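Local coordinates for protein AGR_L_2016p (Agrobacterium tumefaciens, PDB 2GVH) that probably hydrolyses the thioester bond of acyl-CoA substrates to release coenzyme A and a carboxylic acid, using a chain with two hotdog-type domains, at residues 200-206 with 259-265; 54-59 with 92-96. All blocks are in the same frame, centred on the assembly; numbering follows the deposited sequence.

Contact 1. Residues 200-206 with 259-265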
ATOM      1  N   LYS B 200       0.178  24.783  12.851  1.00 65.49           N
ATOM      2  CA  LYS B 200       1.557  24.397  12.596  1.00 64.42           C
ATOM      3  C   LYS B 200       1.643  22.900  12.388  1.00 63.45           C
ATOM      4  O   LYS B 200       0.694  22.165  12.690  1.00 60.27           O
ATOM      5  CB  LYS B 200       2.455  24.804  13.778  1.00 63.96           C
ATOM      6  CG  LYS B 200       2.569  26.291  14.044  1.00 68.35           C
ATOM      7  CD  LYS B 200       3.351  26.567  15.347  1.00 72.18           C
ATOM      8  CE  LYS B 200       4.191  27.837  15.252  1.00 73.02           C
ATOM      9  NZ  LYS B 200       3.349  29.052  15.225  1.00 78.82           N
ATOM     10  N   LEU B 201       2.798  22.448  11.901  1.00 63.89           N
ATOM     11  CA  LEU B 201       3.122  21.030  11.902  1.00 64.06           C
ATOM     12  C   LEU B 201       3.173  20.518  13.332  1.00 65.33           C
ATOM     13  O   LEU B 201       3.675  21.212  14.205  1.00 68.23           O
ATOM     14  CB  LEU B 201       4.463  20.830  11.240  1.00 62.70           C
ATOM     15  CG  LEU B 201       5.021  19.431  11.016  1.00 65.66           C
ATOM     16  CD1 LEU B 201       4.006  18.527  10.313  1.00 57.12           C
ATOM     17  CD2 LEU B 201       6.275  19.591  10.168  1.00 65.47           C
ATOM     18  N   VAL B 202       2.654  19.322  13.588  1.00 63.51           N
ATOM     19  CA  VAL B 202       2.762  18.744  14.924  1.00 62.49           C
ATOM     20  C   VAL B 202       3.352  17.338  14.895  1.00 63.38           C
ATOM     21  O   VAL B 202       3.315  16.664  13.868  1.00 63.28           O
ATOM     22  CB  VAL B 202       1.402  18.694  15.637  1.00 60.38           C
ATOM     23  CG1 VAL B 202       0.790  20.073  15.711  1.00 60.82           C
ATOM     24  CG2 VAL B 202       0.480  17.773  14.911  1.00 60.24           C
ATOM     25  N   VAL B 203       3.883  16.892  16.035  1.00 63.40           N
ATOM     26  CA  VAL B 203       4.445  15.537  16.139  1.00 62.97           C
ATOM     27  C   VAL B 203       3.953  14.866  17.392  1.00 62.48           C
ATOM     28  O   VAL B 203       3.749  15.522  18.411  1.00 65.09           O
ATOM     29  CB  VAL B 203       5.979  15.525  16.121  1.00 62.30           C
ATOM     30  CG1 VAL B 203       6.484  16.015  14.770  1.00 59.77           C
ATOM     31  CG2 VAL B 203       6.528  16.381  17.263  1.00 57.60           C
ATOM     32  N   LEU B 204       3.703  13.574  17.279  1.00 60.93           N
ATOM     33  CA  LEU B 204       3.317  12.723  18.379  1.00 62.12           C
ATOM     34  C   LEU B 204       4.458  12.596  19.404  1.00 62.36           C
ATOM     35  O   LEU B 204       5.578  12.205  19.024  1.00 62.54           O
ATOM     36  CB  LEU B 204       3.002  11.332  17.818  1.00 60.76           C
ATOM     37  CG  LEU B 204       2.703  10.256  18.846  1.00 62.70           C
ATOM     38  CD1 LEU B 204       1.329  10.560  19.497  1.00 65.85           C
ATOM     39  CD2 LEU B 204       2.699   8.916  18.206  1.00 63.50           C
ATOM     40  N   ALA B 205       4.158  12.912  20.667  1.00 60.86           N
ATOM     41  CA  ALA B 205       5.133  12.775  21.762  1.00 62.37           C
ATOM     42  C   ALA B 205       4.805  11.582  22.685  1.00 63.40           C
ATOM     43  O   ALA B 205       5.715  10.905  23.180  1.00 64.27           O
ATOM     44  CB  ALA B 205       5.237  14.071  22.567  1.00 59.36           C
ATOM     45  N   SER B 206       3.512  11.325  22.905  1.00 63.30           N
ATOM     46  CA  SER B 206       3.123  10.142  23.657  1.00 64.28           C
ATOM     47  C   SER B 206       1.688   9.756  23.432  1.00 63.54           C
ATOM     48  O   SER B 206       0.872  10.585  23.049  1.00 63.01           O
ATOM     49  CB  SER B 206       3.357  10.355  25.151  1.00 61.82           C
ATOM     50  OG  SER B 206       2.613  11.465  25.577  1.00 67.62           O
ATOM     51  N   HIS B 259      -5.864   8.850  24.102  1.00 64.59           N
ATOM     52  CA  HIS B 259      -5.405  10.212  24.357  1.00 63.90           C
ATOM     53  C   HIS B 259      -3.977  10.286  23.868  1.00 64.59           C
ATOM     54  O   HIS B 259      -3.129   9.476  24.289  1.00 65.02           O
ATOM     55  CB  HIS B 259      -5.491  10.541  25.841  1.00 62.08           C
ATOM     56  CG  HIS B 259      -6.883  10.451  26.379  1.00 67.56           C
ATOM     57  ND1 HIS B 259      -7.686  11.562  26.564  1.00 62.99           N
ATOM     58  CD2 HIS B 259      -7.635   9.376  26.715  1.00 70.51           C
ATOM     59  CE1 HIS B 259      -8.862  11.170  27.019  1.00 68.45           C
ATOM     60  NE2 HIS B 259      -8.860   9.850  27.116  1.00 71.09           N
ATOM     61  N   PHE B 260      -3.729  11.243  22.972  1.00 63.01           N
ATOM     62  CA  PHE B 260      -2.403  11.468  22.410  1.00 62.76           C
ATOM     63  C   PHE B 260      -1.862  12.843  22.775  1.00 62.67           C
ATOM     64  O   PHE B 260      -2.591  13.842  22.859  1.00 59.31           O
ATOM     65  CB  PHE B 260      -2.445  11.302  20.893  1.00 62.64           C
ATOM     66  CG  PHE B 260      -3.078  10.009  20.445  1.00 59.34           C
ATOM     67  CD1 PHE B 260      -4.455   9.924  20.230  1.00 60.13           C
ATOM     68  CD2 PHE B 260      -2.289   8.878  20.225  1.00 53.79           C
ATOM     69  CE1 PHE B 260      -5.040   8.731  19.812  1.00 56.44           C
ATOM     70  CE2 PHE B 260      -2.854   7.656  19.807  1.00 62.25           C
ATOM     71  CZ  PHE B 260      -4.265   7.601  19.614  1.00 59.40           C
ATOM     72  N   THR B 261      -0.556  12.897  23.003  1.00 62.94           N
ATOM     73  CA  THR B 261       0.053  14.189  23.233  1.00 63.06           C
ATOM     74  C   THR B 261       0.797  14.584  21.976  1.00 62.82           C
ATOM     75  O   THR B 261       1.596  13.809  21.455  1.00 64.21           O
ATOM     76  CB  THR B 261       0.907  14.189  24.493  1.00 64.44           C
ATOM     77  OG1 THR B 261       0.045  13.948  25.602  1.00 62.06           O
ATOM     78  CG2 THR B 261       1.605  15.536  24.710  1.00 62.82           C
HETATM   79  N   MSE B 262       0.492  15.780  21.478  1.00 63.12           N
HETATM   80  CA  MSE B 262       1.098  16.292  20.245  1.00 65.02           C
HETATM   81  C   MSE B 262       1.942  17.520  20.543  1.00 64.57           C
HETATM   82  O   MSE B 262       1.588  18.316  21.378  1.00 65.86           O
HETATM   83  CB  MSE B 262      -0.005  16.662  19.255  1.00 64.72           C
HETATM   84  CG  MSE B 262      -0.895  15.480  18.803  1.00 69.18           C
HETATM   85 SE   MSE B 262       0.011  14.156  17.552  1.00 88.11          SE
HETATM   86  CE  MSE B 262       0.623  15.130  16.240  1.00 80.02           C
ATOM     87  N   VAL B 263       3.068  17.682  19.873  1.00 65.86           N
ATOM     88  CA  VAL B 263       3.884  18.861  20.130  1.00 66.89           C
ATOM     89  C   VAL B 263       3.990  19.696  18.868  1.00 69.42           C
ATOM     90  O   VAL B 263       4.221  19.151  17.792  1.00 70.32           O
ATOM     91  CB  VAL B 263       5.266  18.470  20.651  1.00 66.05           C
ATOM     92  CG1 VAL B 263       6.197  19.682  20.705  1.00 71.72           C
ATOM     93  CG2 VAL B 263       5.149  17.849  22.044  1.00 61.93           C
ATOM     94  N   ALA B 264       3.783  21.011  18.991  1.00 70.96           N
ATOM     95  CA  ALA B 264       3.942  21.930  17.861  1.00 70.11           C
ATOM     96  C   ALA B 264       5.405  22.133  17.527  1.00 70.61           C
ATOM     97  O   ALA B 264       6.225  22.241  18.426  1.00 72.34           O
ATOM     98  CB  ALA B 264       3.290  23.240  18.162  1.00 69.91           C
ATOM     99  N   VAL B 265       5.723  22.218  16.238  1.00 72.58           N
ATOM    100  CA  VAL B 265       7.105  22.273  15.771  1.00 75.98           C
ATOM    101  C   VAL B 265       7.319  23.382  14.716  1.00 77.02           C
ATOM    102  O   VAL B 265       6.378  23.758  14.003  1.00 77.36           O
ATOM    103  CB  VAL B 265       7.537  20.862  15.248  1.00 76.30           C
ATOM    104  CG1 VAL B 265       8.742  20.934  14.326  1.00 80.52           C
ATOM    105  CG2 VAL B 265       7.839  19.955  16.415  1.00 76.16           C
TER
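Val203 and Val263 form the central hydrogen-bonded pair of two antiparallel strands, each backbone NH donating to the other's carbonyl, with the short strand axes 138° apart. Val263 N reaches Val203 O at 2.7 Å, and further along Val265 N binds Leu201 O. At the other end the register slips by one residue: Thr261 is opposed by two residues, Ala205 and Ser206, which makes a classic bulge. Ala205 N gives Thr261 O a nearly straight bond of 2.8 Å, whereas Ser206 N makes only a weak one to that same oxygen. Thr261 N answers with an almost linear bond to Ser206 O at 2.7 Å.

The bent chain of Met262, a selenomethionine, folds back against the backbone of the opposing strand: with chi2 at -72° and a second turn at chi3, its SE lies 3.7 Å from Leu204 CA. Beyond it, Leu204 sends CD1 obliquely to the Phe260 ring, 4.1 Å from CD2. Val203 and Val263 point to the other surface, as do Ser206 and Thr261. CG2 of Val203 meets CG2 of Val265 at 3.9 Å, the two side chains crossing nearly at right angles, and the Ala205 methyl comes 3.8 Å from Val263 CG2.

On the Met262 side lies helix 179-198, where Phe191 touches Val202 and Ala194 touches Met262, while Met186 and Thr187 meet Phe260. Strand 235-246 flanks 252-264 on its other edge. Strand 202-211 is outermost within its chain, but at Ser206 it pairs antiparallel with a strand of the second subunit, extending the sheet into that subunit.

Contact 2. Residues 54-59 with 92-96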
ATOM      1  N   LEU B  54      -9.710   9.288  -4.213  1.00 63.06           N
ATOM      2  CA  LEU B  54     -10.202   9.584  -2.879  1.00 62.30           C
ATOM      3  C   LEU B  54     -11.523  10.257  -2.957  1.00 63.91           C
ATOM      4  O   LEU B  54     -12.403   9.971  -2.136  1.00 66.00           O
ATOM      5  CB  LEU B  54      -9.234  10.441  -2.068  1.00 61.58           C
ATOM      6  CG  LEU B  54      -7.971   9.771  -1.552  1.00 63.21           C
ATOM      7  CD1 LEU B  54      -7.286  10.554  -0.445  1.00 59.17           C
ATOM      8  CD2 LEU B  54      -8.294   8.452  -1.030  1.00 67.69           C
HETATM    9  N   MSE B  55     -11.693  11.127  -3.940  1.00 64.24           N
HETATM   10  CA  MSE B  55     -13.012  11.699  -4.174  1.00 63.89           C
HETATM   11  C   MSE B  55     -14.039  10.596  -4.446  1.00 62.54           C
HETATM   12  O   MSE B  55     -15.151  10.632  -3.937  1.00 62.38           O
HETATM   13  CB  MSE B  55     -12.973  12.681  -5.318  1.00 64.82           C
HETATM   14  CG  MSE B  55     -12.103  13.898  -5.052  1.00 70.97           C
HETATM   15 SE   MSE B  55     -12.015  15.159  -6.590  1.00 77.84          SE
HETATM   16  CE  MSE B  55     -13.701  16.009  -6.306  1.00 71.70           C
ATOM     17  N   ASP B  56     -13.669   9.593  -5.235  1.00 60.74           N
ATOM     18  CA  ASP B  56     -14.611   8.542  -5.493  1.00 61.06           C
ATOM     19  C   ASP B  56     -14.812   7.712  -4.238  1.00 61.36           C
ATOM     20  O   ASP B  56     -15.943   7.349  -3.917  1.00 59.57           O
ATOM     21  CB  ASP B  56     -14.195   7.740  -6.716  1.00 62.56           C
ATOM     22  CG  ASP B  56     -14.923   6.418  -6.842  1.00 71.51           C
ATOM     23  OD1 ASP B  56     -16.004   6.383  -7.464  1.00 76.07           O
ATOM     24  OD2 ASP B  56     -14.371   5.400  -6.341  1.00 73.83           O
ATOM     25  N   ARG B  57     -13.713   7.406  -3.515  1.00 62.41           N
ATOM     26  CA  ARG B  57     -13.887   6.586  -2.279  1.00 62.66           C
ATOM     27  C   ARG B  57     -14.925   7.198  -1.309  1.00 64.21           C
ATOM     28  O   ARG B  57     -15.830   6.507  -0.823  1.00 69.07           O
ATOM     29  CB  ARG B  57     -12.574   6.315  -1.580  1.00 62.43           C
ATOM     30  CG  ARG B  57     -12.570   5.032  -0.702  1.00 66.02           C
ATOM     31  CD  ARG B  57     -11.315   4.943   0.194  1.00 64.58           C
ATOM     32  NE  ARG B  57     -10.140   4.916  -0.633  1.00 74.64           N
ATOM     33  CZ  ARG B  57      -8.947   5.384  -0.289  1.00 77.91           C
ATOM     34  NH1 ARG B  57      -8.730   5.938   0.896  1.00 67.15           N
ATOM     35  NH2 ARG B  57      -7.955   5.300  -1.157  1.00 84.81           N
ATOM     36  N   VAL B  58     -14.844   8.494  -1.055  1.00 61.01           N
ATOM     37  CA  VAL B  58     -15.744   9.063  -0.067  1.00 58.69           C
ATOM     38  C   VAL B  58     -17.159   9.183  -0.639  1.00 59.71           C
ATOM     39  O   VAL B  58     -18.155   9.174   0.095  1.00 60.84           O
ATOM     40  CB  VAL B  58     -15.210  10.399   0.469  1.00 59.31           C
ATOM     41  CG1 VAL B  58     -14.844  11.359  -0.691  1.00 55.31           C
ATOM     42  CG2 VAL B  58     -16.173  11.016   1.456  1.00 58.36           C
ATOM     43  N   ALA B  59     -17.244   9.275  -1.955  1.00 58.54           N
ATOM     44  CA  ALA B  59     -18.514   9.220  -2.629  1.00 59.15           C
ATOM     45  C   ALA B  59     -19.168   7.883  -2.376  1.00 60.04           C
ATOM     46  O   ALA B  59     -20.337   7.815  -1.954  1.00 61.09           O
ATOM     47  CB  ALA B  59     -18.331   9.431  -4.072  1.00 60.78           C
ATOM     48  N   GLU B  92      -9.160  17.511   2.812  1.00 62.88           N
ATOM     49  CA  GLU B  92     -10.429  16.969   3.248  1.00 62.89           C
ATOM     50  C   GLU B  92     -11.351  16.694   2.096  1.00 61.96           C
ATOM     51  O   GLU B  92     -11.604  17.564   1.297  1.00 63.46           O
ATOM     52  CB  GLU B  92     -11.114  17.924   4.213  1.00 62.10           C
ATOM     53  CG  GLU B  92     -12.268  17.283   4.957  1.00 70.98           C
ATOM     54  CD  GLU B  92     -13.021  18.226   5.888  1.00 70.17           C
ATOM     55  OE1 GLU B  92     -12.621  19.383   6.055  1.00 80.79           O
ATOM     56  OE2 GLU B  92     -14.057  17.815   6.445  1.00 82.07           O
ATOM     57  N   PHE B  93     -11.878  15.480   2.032  1.00 62.33           N
ATOM     58  CA  PHE B  93     -12.836  15.114   1.012  1.00 60.98           C
ATOM     59  C   PHE B  93     -14.217  14.956   1.656  1.00 61.01           C
ATOM     60  O   PHE B  93     -14.411  14.117   2.535  1.00 64.80           O
ATOM     61  CB  PHE B  93     -12.399  13.827   0.338  1.00 57.88           C
ATOM     62  CG  PHE B  93     -11.021  13.902  -0.273  1.00 62.31           C
ATOM     63  CD1 PHE B  93      -9.890  13.838   0.520  1.00 64.57           C
ATOM     64  CD2 PHE B  93     -10.862  14.016  -1.638  1.00 62.49           C
ATOM     65  CE1 PHE B  93      -8.620  13.910  -0.031  1.00 65.22           C
ATOM     66  CE2 PHE B  93      -9.611  14.089  -2.202  1.00 65.47           C
ATOM     67  CZ  PHE B  93      -8.466  14.028  -1.397  1.00 63.14           C
ATOM     68  N   THR B  94     -15.166  15.737   1.215  1.00 57.30           N
ATOM     69  CA  THR B  94     -16.538  15.691   1.799  1.00 59.81           C
ATOM     70  C   THR B  94     -17.511  15.248   0.729  1.00 60.24           C
ATOM     71  O   THR B  94     -17.375  15.663  -0.414  1.00 61.11           O
ATOM     72  CB  THR B  94     -17.052  17.059   2.222  1.00 55.18           C
ATOM     73  OG1 THR B  94     -16.806  17.933   1.137  1.00 63.62           O
ATOM     74  CG2 THR B  94     -16.328  17.614   3.378  1.00 57.41           C
ATOM     75  N   ALA B  95     -18.462  14.389   1.099  1.00 59.67           N
ATOM     76  CA  ALA B  95     -19.474  13.918   0.184  1.00 59.26           C
ATOM     77  C   ALA B  95     -20.886  14.090   0.770  1.00 60.74           C
ATOM     78  O   ALA B  95     -21.109  13.835   1.963  1.00 61.06           O
ATOM     79  CB  ALA B  95     -19.235  12.503  -0.171  1.00 57.59           C
ATOM     80  N   ARG B  96     -21.819  14.497  -0.093  1.00 60.43           N
ATOM     81  CA  ARG B  96     -23.255  14.582   0.219  1.00 62.60           C
ATOM     82  C   ARG B  96     -24.051  13.996  -0.922  1.00 63.06           C
ATOM     83  O   ARG B  96     -23.827  14.334  -2.077  1.00 66.47           O
ATOM     84  CB  ARG B  96     -23.737  16.031   0.315  1.00 62.72           C
ATOM     85  CG  ARG B  96     -23.296  16.838   1.485  1.00 63.91           C
ATOM     86  CD  ARG B  96     -23.326  18.367   1.197  1.00 65.95           C
ATOM     87  NE  ARG B  96     -22.389  19.046   2.141  1.00 47.11           N
TER
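Phe93 meets Leu54, Met55 and Val58 where the central helix of a hotdog fold lies against its antiparallel sheet. Leu54 covers one face of the aromatic ring: its CB stands 3.8 Å from the ring centroid of Phe93 and only 16° off the normal, a CH-pi contact displaced toward the rim. The same leucine extends CD1 to Phe93 CE1 at 3.6 Å. Met55, a selenomethionine, approaches in the plane of the ring instead, placing CG at the edge, 3.6 Å from Phe93 CD2. One face and an edge are thus met by consecutive helix residues.

One turn on, Val58 spreads its two methyls over the strand. CG1, set between its own backbone N and carbonyl carbon (chi1 51°), touches Phe93 CB at 3.6 Å; CG2 packs on the methyl of Ala95. The short axes of helix and strand lie 7.7 Å apart, and their N-to-C directions differ by 40°.

Farther out, strand 104-115 continues the apolar layer, with Met111 against Phe93, Val107 against Ala95 and Val109 against both Met55 and Ala59. Leu31 of strand 29-35 touches Leu54, and Phe129 of strand 121-133 packs on Met55. Asp56, which does not touch the strand, hydrogen-bonds through OD1 to Thr73 OG1 and receives a weak bond at OD2 from Gly180 N of the third subunit. At the C-terminal end of 54-59, the Ala95 methyl CB lies 3.5 Å from the carbonyl oxygen of Val58.

Overall arrangement
Contacts 1 and 2 belong to different hotdog halves of the chain, their centres 27 Å apart and their nearest atoms about 15 Å. Both segments of contact 2 precede those of contact 1 in the sequence. One joins helix to sheet in the buried middle of the first half; the other joins two strands of the second half near the subunit interface. Two salt bridges also connect the halves: Glu92, at the start of 92-96, with Arg196 of helix 179-198, the helix that packs on contact 1, and Arg57 with Glu164. The bound sodium ion lies about 13 Å from the side chain of Leu54.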